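Local coordinates for diguanylate cyclase DosC (Escherichia coli, PDB 4ZVA), which makes cyclic-di-GMP as a diguanylate cyclase, its haem-bearing globin domain probably sensing oxygen to regulate that activity, at residues D77-E80 and R81-I85; I96-P99 and V100-E104. One frame throughout, in Å; residues are numbered along the deposited sequence.

Interaction 1: residues D77-E80 and R81-I85; sequences DDVE and RLIQI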
# COMPACT_ATOMS: atom_id res chain seq x y z
N ASP A 77 12.65 -6.81 -17.91
CA ASP A 77 13.44 -5.87 -18.70
C ASP A 77 12.81 -4.49 -18.74
O ASP A 77 13.41 -3.54 -19.25
CB ASP A 77 13.62 -6.41 -20.12
CG ASP A 77 14.40 -7.71 -20.16
OD1 ASP A 77 15.28 -7.91 -19.29
OD2 ASP A 77 14.13 -8.55 -21.05
N ASP A 78 11.60 -4.36 -18.19
CA ASP A 78 10.91 -3.08 -18.14
C ASP A 78 11.25 -2.30 -16.88
O ASP A 78 11.05 -1.08 -16.82
CB ASP A 78 9.39 -3.29 -18.22
CG ASP A 78 8.94 -3.83 -19.56
OD1 ASP A 78 9.63 -3.60 -20.57
OD2 ASP A 78 7.88 -4.50 -19.59
N VAL A 79 11.75 -3.01 -15.87
CA VAL A 79 11.98 -2.44 -14.54
C VAL A 79 12.80 -1.16 -14.57
O VAL A 79 12.43 -0.16 -13.95
CB VAL A 79 12.70 -3.46 -13.62
CG1 VAL A 79 13.09 -2.80 -12.30
CG2 VAL A 79 11.81 -4.67 -13.36
N GLU A 80 13.91 -1.19 -15.30
CA GLU A 80 14.80 -0.04 -15.39
C GLU A 80 14.09 1.17 -16.00
O GLU A 80 14.25 2.29 -15.52
CB GLU A 80 16.05 -0.40 -16.18
CG GLU A 80 17.18 0.60 -16.04
CD GLU A 80 18.50 0.04 -16.52
OE1 GLU A 80 18.78 -1.14 -16.25
OE2 GLU A 80 19.26 0.79 -17.18
N ARG A 81 13.30 0.93 -17.04
CA ARG A 81 12.55 2.00 -17.69
C ARG A 81 11.44 2.53 -16.78
O ARG A 81 11.17 3.73 -16.75
CB ARG A 81 11.95 1.53 -19.02
CG ARG A 81 11.46 2.66 -19.91
CD ARG A 81 10.82 2.16 -21.20
NE ARG A 81 9.41 1.83 -21.02
CZ ARG A 81 8.93 0.59 -20.92
NH1 ARG A 81 9.74 -0.45 -20.98
NH2 ARG A 81 7.62 0.40 -20.76
N LEU A 82 10.79 1.63 -16.06
CA LEU A 82 9.70 2.00 -15.16
C LEU A 82 10.18 2.90 -14.02
O LEU A 82 9.46 3.81 -13.60
CB LEU A 82 9.04 0.75 -14.58
CG LEU A 82 8.17 -0.02 -15.57
CD1 LEU A 82 7.62 -1.26 -14.91
CD2 LEU A 82 7.05 0.86 -16.09
N ILE A 83 11.37 2.62 -13.52
CA ILE A 83 11.95 3.43 -12.45
C ILE A 83 12.12 4.88 -12.92
O ILE A 83 11.78 5.82 -12.21
CB ILE A 83 13.30 2.86 -11.98
CG1 ILE A 83 13.09 1.54 -11.25
CG2 ILE A 83 14.02 3.85 -11.08
CD1 ILE A 83 14.36 0.78 -10.95
N GLN A 84 12.63 5.04 -14.14
CA GLN A 84 12.82 6.36 -14.73
C GLN A 84 11.49 7.09 -14.89
O GLN A 84 11.43 8.31 -14.76
CB GLN A 84 13.53 6.26 -16.08
CG GLN A 84 15.00 5.92 -15.98
CD GLN A 84 15.76 6.92 -15.14
OE1 GLN A 84 15.55 8.13 -15.24
NE2 GLN A 84 16.66 6.42 -14.29
N ILE A 85 10.44 6.34 -15.19
CA ILE A 85 9.10 6.91 -15.32
C ILE A 85 8.63 7.52 -14.00
O ILE A 85 8.11 8.64 -13.98
CB ILE A 85 8.08 5.85 -15.79
CG1 ILE A 85 8.40 5.42 -17.23
CG2 ILE A 85 6.66 6.39 -15.70
CD1 ILE A 85 7.44 4.38 -17.78

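Interaction 2: residues I96-P99 and V100-E104; sequences IGIP and VEIVE. With HEM (protoporphyrin IX containing Fe), chain C.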
# COMPACT_ATOMS: atom_id res chain seq x y z
N ILE A 96 4.75 21.23 -9.68
CA ILE A 96 3.41 21.72 -9.41
C ILE A 96 3.25 22.08 -7.93
O ILE A 96 2.52 23.01 -7.58
CB ILE A 96 2.34 20.69 -9.82
CG1 ILE A 96 2.49 20.35 -11.31
CG2 ILE A 96 0.94 21.21 -9.55
CD1 ILE A 96 1.40 19.47 -11.85
N GLY A 97 3.95 21.36 -7.07
CA GLY A 97 3.90 21.62 -5.64
C GLY A 97 2.89 20.74 -4.92
O GLY A 97 2.15 21.20 -4.05
N ILE A 98 2.85 19.47 -5.31
CA ILE A 98 1.92 18.51 -4.71
C ILE A 98 2.56 17.78 -3.53
O ILE A 98 3.58 17.12 -3.69
CB ILE A 98 1.45 17.48 -5.75
CG1 ILE A 98 0.89 18.20 -6.98
CG2 ILE A 98 0.41 16.55 -5.14
CD1 ILE A 98 0.53 17.27 -8.11
N PRO A 99 1.94 17.89 -2.35
CA PRO A 99 2.43 17.27 -1.11
C PRO A 99 2.54 15.75 -1.21
O PRO A 99 1.73 15.13 -1.91
CB PRO A 99 1.38 17.68 -0.07
CG PRO A 99 0.73 18.89 -0.63
CD PRO A 99 0.71 18.67 -2.11
N VAL A 100 3.52 15.18 -0.53
CA VAL A 100 3.76 13.74 -0.58
C VAL A 100 2.56 12.94 -0.07
O VAL A 100 2.25 11.87 -0.59
CB VAL A 100 5.01 13.35 0.25
CG1 VAL A 100 5.36 11.89 0.04
CG2 VAL A 100 6.18 14.24 -0.12
N GLU A 101 1.88 13.47 0.95
CA GLU A 101 0.73 12.79 1.53
C GLU A 101 -0.48 12.87 0.61
O GLU A 101 -1.42 12.08 0.72
CB GLU A 101 0.40 13.35 2.91
CG GLU A 101 -0.22 14.74 2.90
CD GLU A 101 0.82 15.85 2.84
OE1 GLU A 101 2.03 15.53 2.84
OE2 GLU A 101 0.42 17.03 2.79
N ILE A 102 -0.46 13.84 -0.31
CA ILE A 102 -1.52 13.95 -1.31
C ILE A 102 -1.31 12.90 -2.39
O ILE A 102 -2.26 12.26 -2.85
CB ILE A 102 -1.56 15.36 -1.93
CG1 ILE A 102 -2.00 16.38 -0.88
CG2 ILE A 102 -2.52 15.41 -3.10
CD1 ILE A 102 -3.37 16.12 -0.32
N VAL A 103 -0.05 12.70 -2.78
CA VAL A 103 0.30 11.67 -3.75
C VAL A 103 0.05 10.28 -3.17
O VAL A 103 -0.52 9.42 -3.83
CB VAL A 103 1.77 11.79 -4.18
CG1 VAL A 103 2.14 10.68 -5.15
CG2 VAL A 103 2.02 13.15 -4.82
N GLU A 104 0.47 10.08 -1.92
CA GLU A 104 0.26 8.81 -1.23
C GLU A 104 -1.23 8.48 -1.15
O GLU A 104 -1.62 7.32 -1.33
CB GLU A 104 0.86 8.86 0.18
CG GLU A 104 0.67 7.57 0.96
CD GLU A 104 0.99 7.72 2.44
OE1 GLU A 104 2.18 7.94 2.77
OE2 GLU A 104 0.06 7.63 3.26
CHA HEM C . 0.93 14.33 -13.52
CHB HEM C . -1.92 15.62 -9.81
CHC HEM C . -1.20 11.26 -7.85
CHD HEM C . 0.70 9.68 -12.02
C1A HEM C . 0.07 15.06 -12.72
C2A HEM C . -0.47 16.38 -12.99
C3A HEM C . -1.25 16.72 -11.97
C4A HEM C . -1.24 15.65 -11.01
CMA HEM C . -2.04 18.04 -11.82
CAA HEM C . -0.21 17.26 -14.24
CBA HEM C . -0.67 16.51 -15.49
CGA HEM C . -0.71 17.46 -16.66
O1A HEM C . -0.93 18.67 -16.44
O2A HEM C . -0.52 16.98 -17.81
C1B HEM C . -2.00 14.54 -8.97
C2B HEM C . -2.81 14.46 -7.77
C3B HEM C . -2.60 13.25 -7.22
C4B HEM C . -1.66 12.54 -8.06
CMB HEM C . -3.71 15.62 -7.27
CAB HEM C . -3.20 12.61 -5.94
CBB HEM C . -4.12 13.18 -5.16
C1C HEM C . -0.71 10.42 -8.83
C2C HEM C . -0.60 8.98 -8.75
C3C HEM C . -0.07 8.54 -9.91
C4C HEM C . 0.17 9.70 -10.75
CMC HEM C . -1.04 8.17 -7.51
CAC HEM C . 0.26 7.10 -10.37
CBC HEM C . -0.01 6.00 -9.67
C1D HEM C . 0.95 10.78 -12.82
C2D HEM C . 1.55 10.72 -14.14
C3D HEM C . 1.62 12.18 -14.61
C4D HEM C . 1.06 12.96 -13.53
CMD HEM C . 1.99 9.45 -14.89
CAD HEM C . 2.17 12.73 -15.95
CBD HEM C . 3.65 12.37 -16.08
CGD HEM C . 4.30 13.22 -17.14
O1D HEM C . 5.44 12.88 -17.56
O2D HEM C . 3.67 14.22 -17.58
NA HEM C . -0.42 14.65 -11.50
NB HEM C . -1.31 13.35 -9.12
NC HEM C . -0.23 10.83 -10.06
ND HEM C . 0.68 12.10 -12.50
FE HEM C . -0.09 12.78 -10.69

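Interaction 1: residues D77-E80 and R81-I85
The guanidinium of Arg-81 meets the carboxylate of Asp-78 at its edge: Arg-81 NH1 lies 3.2 Å from Asp-78 OD1, which sits close to the guanidinium plane. Seen from the acid the approach is different, because NH1 stands above the carboxylate, 56° out of its plane, and the two flat groups are turned 79° against each other. This is an i to i+3 salt bridge at the N-terminal start of helix 79-96 of the globin domain. The Arg-81 chain leaves with CG anti to the backbone N (chi1 -166°) and bends at CG-CD, which brings NH1 back beside Asp-78, whose side chain points the same way. The other carboxylate oxygen, OD2, accepts the backbone N-H of Gln-75, so each carboxylate oxygen has a partner.

Backbone bonds confirm the helical turn: Leu-82 N reaches Asp-78 O at 2.8 Å, Ile-83 N reaches Val-79 O at 3.0 Å, and a weak bond joins Gln-84 N to Glu-80 O. Val-79 and Leu-82 face Trp-7 of helix 2-13, and Glu-80 carries a salt bridge to Lys-4 of that helix. One turn along the helix, Val-79 CG1 touches Ile-83 CD1 at 4.0 Å.

Interaction 2: residues I96-P99 and V100-E104
Ile-98 CG2 touches two residues of the helix that follows, Ile-102 CG2 at 3.7 Å and Val-103 CG2 at 3.8 Å, its side chain crossing both at about a right angle. That methyl lies anti to the backbone N (chi1 -53°, measured to CG1), while the other branch carries CD1 to the haem, 3.4 Å from the meso carbon CHB. Ile-102 CG2 is equally close to the vinyl carbon CBB, so the two isoleucines touch both each other and the porphyrin. Pro-99 CG lies 3.7 Å from Ile-102 CG1, the two side chains running alongside.

Next come the backbone bonds. Pro-99 is the N-cap residue, and its carbonyl O receives Val-103 N at 3.1 Å in the carbonyl plane, plus a weak bond from Ile-102 N. Glu-101 folds back, with CG between the backbone N and the carbonyl carbon (chi1 72°) and a bend at chi2, and lays OE2 3.1 Å from Pro-99 CB. With an alanine here, Pro-99 CB would probably lose the carboxylate lying against it, and Arg-148 of the second subunit would lose a packing partner.

Further out, Phe-50 packs on Ile-98 and Pro-99, and His-93 on Ile-98 and Val-103. Upstream, Gly-97, with positive phi, is the C-prime residue of a Schellman motif ending helix 79-96; this interhelical corner, a Schellman C-cap followed by an N-capped helix, forms part of the haem pocket of the globin fold.

How the interactions relate
From the N terminus, the chain first runs through helices 2-13 to 54-72, then enters interaction 1, where 77-80 leads into the first turn of helix 79-96. Interaction 2 comes at the far end of that helix, where a short loop turns into helix 100-119. The two are in series, neither nested nor crossed, with centres 22 Å apart and nearest atoms about 11 Å apart. Each is local, closing a helical turn rather than a long loop. Helix 79-96 joins them: its start packs against helices 2-13 and 54-72, its end, at Ile-96, already meets the haem, and the start of helix 100-119 meets both the haem and the second subunit, which is touched in interaction 2 alone.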